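Local structure of Dbv8 protein (Nonomuraea, 4MFZ) at residues Arg144-Thr148 / Arg149-Glu153. The protein probably transfers a long aliphatic acyl group from acyl-CoA to an amine of a glycopeptide antibiotic precursor, as a GNAT-family N-acyltransferase. Sequence-based numbering, arbitrary orientation.
Sequences RFHAT and RDIPE
His146 and Ile151 meet across the C-terminal end of helix 130-148, which closes in a Schellman motif. The CG1 branch of Ile151 lies 3.8 Å from CB of His146 and leans obliquely on the imidazole, an off-centre CH-pi contact 4.2 Å from the ring centroid. The backbone backs up this contact: Ile151 N donates to His146 O at 3.1 Å, a nearly straight bond (165°) that reaches the oxygen from above its carbonyl plane. Asp150, at positive phi (58°), turns the chain here, and its N bonds to Ala147 O at 2.9 Å.

One residue before Asp150, the side chain of Arg149 folds back over Phe145. With CG anti to the carbonyl carbon and the chain bent at chi2, Arg149 passes over one face of the phenyl ring, CG 4.0 Å from Phe145 CZ near the rim. The guanidinium is steeply inclined to the ring, the two planes 59° apart, rather than stacked flat. Phe145 O is gripped twice, by Arg149 N and by the hydroxyl of Thr148, whose OG1 donates at 2.9 Å. That hydroxyl in turn accepts from a water that takes the N-H of Arg149 NE in the guanidinium plane, tying the arginine to the last helical turn.

Farther out, Glu246 forms a salt bridge with Arg149 NH1, and His146 ND1 is hydrogen-bonded to Thr156 OG1 on helix 153-160. Pro152 occupies the N-cap position of that next helix, while Ile151 packs against Phe239 and His243 of helix 226-243 and Tyr194 of strand 193-196, so the turn joins two consecutive N-terminal-domain helices and abuts the edge of the C-terminal GNAT-like sheet.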
loop_
_atom_site.group_PDB
_atom_site.type_symbol
_atom_site.label_atom_id
_atom_site.label_comp_id
_atom_site.label_asym_id
_atom_site.label_seq_id
_atom_site.Cartn_x
_atom_site.Cartn_y
_atom_site.Cartn_z
ATOM N N ARG A 144 17.679 3.025 -8.184
ATOM C CA ARG A 144 18.203 3.544 -9.444
ATOM C C ARG A 144 17.202 4.465 -10.146
ATOM O O ARG A 144 17.579 5.541 -10.619
ATOM C CB ARG A 144 18.684 2.432 -10.373
ATOM C CG ARG A 144 20.020 1.850 -9.943
ATOM C CD ARG A 144 20.579 0.899 -10.997
ATOM N NE ARG A 144 19.709 -0.233 -11.299
ATOM C CZ ARG A 144 19.746 -1.414 -10.689
ATOM N NH1 ARG A 144 20.602 -1.650 -9.696
ATOM N NH2 ARG A 144 18.899 -2.363 -11.071
ATOM N N PHE A 145 15.929 4.077 -10.200
ATOM C CA PHE A 145 14.887 4.947 -10.796
ATOM C C PHE A 145 14.736 6.314 -10.073
ATOM O O PHE A 145 14.695 7.366 -10.705
ATOM C CB PHE A 145 13.523 4.242 -10.862
ATOM C CG PHE A 145 12.443 5.093 -11.488
ATOM C CD1 PHE A 145 12.531 5.478 -12.836
ATOM C CD2 PHE A 145 11.358 5.533 -10.737
ATOM C CE1 PHE A 145 11.568 6.296 -13.421
ATOM C CE2 PHE A 145 10.380 6.337 -11.322
ATOM C CZ PHE A 145 10.484 6.726 -12.664
ATOM N N HIS A 146 14.635 6.274 -8.750
ATOM C CA HIS A 146 14.619 7.481 -7.937
ATOM C C HIS A 146 15.793 8.392 -8.251
ATOM O O HIS A 146 15.569 9.568 -8.511
ATOM C CB HIS A 146 14.549 7.128 -6.451
ATOM C CG HIS A 146 13.146 6.804 -5.943
ATOM N ND1 HIS A 146 12.829 6.856 -4.626
ATOM C CD2 HIS A 146 11.968 6.438 -6.618
ATOM C CE1 HIS A 146 11.537 6.512 -4.458
ATOM N NE2 HIS A 146 11.009 6.243 -5.674
ATOM N N ALA A 147 17.031 7.874 -8.275
ATOM C CA ALA A 147 18.214 8.705 -8.629
ATOM C C ALA A 147 18.134 9.363 -10.000
ATOM O O ALA A 147 18.513 10.543 -10.136
ATOM C CB ALA A 147 19.525 7.930 -8.502
ATOM N N THR A 148 17.674 8.631 -11.022
ATOM C CA THR A 148 17.566 9.235 -12.353
ATOM C C THR A 148 16.593 10.408 -12.335
ATOM O O THR A 148 16.707 11.308 -13.155
ATOM C CB THR A 148 17.118 8.257 -13.471
ATOM O OG1 THR A 148 15.726 7.948 -13.320
ATOM C CG2 THR A 148 17.940 6.984 -13.496
ATOM N N ARG A 149 15.620 10.370 -11.418
ATOM C CA ARG A 149 14.648 11.462 -11.258
ATOM C C ARG A 149 15.064 12.526 -10.224
ATOM O O ARG A 149 14.299 13.455 -9.953
ATOM C CB ARG A 149 13.260 10.909 -10.888
ATOM C CG ARG A 149 12.589 10.089 -11.965
ATOM C CD ARG A 149 12.704 10.794 -13.290
ATOM N NE ARG A 149 12.024 10.061 -14.342
ATOM C CZ ARG A 149 10.879 10.441 -14.887
ATOM N NH1 ARG A 149 10.271 11.548 -14.476
ATOM N NH2 ARG A 149 10.356 9.726 -15.873
ATOM N N ASP A 150 16.261 12.364 -9.650
ATOM C CA ASP A 150 16.796 13.234 -8.600
ATOM C C ASP A 150 15.914 13.316 -7.342
ATOM O O ASP A 150 15.887 14.346 -6.667
ATOM C CB ASP A 150 17.157 14.635 -9.155
ATOM C CG ASP A 150 18.325 14.581 -10.140
ATOM O OD1 ASP A 150 19.415 14.086 -9.752
ATOM O OD2 ASP A 150 18.159 15.008 -11.311
ATOM N N ILE A 151 15.208 12.226 -7.027
ATOM C CA ILE A 151 14.413 12.188 -5.805
ATOM C C ILE A 151 15.374 12.328 -4.640
ATOM O O ILE A 151 16.324 11.572 -4.545
ATOM C CB ILE A 151 13.602 10.874 -5.627
ATOM C CG1 ILE A 151 12.844 10.497 -6.904
ATOM C CG2 ILE A 151 12.669 10.984 -4.427
ATOM C CD1 ILE A 151 11.700 11.412 -7.290
ATOM N N PRO A 152 15.133 13.290 -3.740
ATOM C CA PRO A 152 16.033 13.392 -2.581
ATOM C C PRO A 152 16.107 12.086 -1.748
ATOM O O PRO A 152 15.128 11.358 -1.655
ATOM C CB PRO A 152 15.413 14.533 -1.762
ATOM C CG PRO A 152 14.635 15.337 -2.766
ATOM C CD PRO A 152 14.041 14.283 -3.677
ATOM N N GLU A 153 17.258 11.815 -1.134
ATOM C CA GLU A 153 17.450 10.591 -0.369
ATOM C C GLU A 153 16.400 10.423 0.754
ATOM O O GLU A 153 15.854 9.339 0.943
ATOM C CB GLU A 153 18.889 10.536 0.170
ATOM C CG GLU A 153 19.341 9.174 0.660
ATOM C CD GLU A 153 19.500 8.116 -0.459
ATOM O OE1 GLU A 153 19.460 8.430 -1.695
ATOM O OE2 GLU A 153 19.679 6.931 -0.082
HETATM O O HOH W 1 13.945 8.144 -15.186
#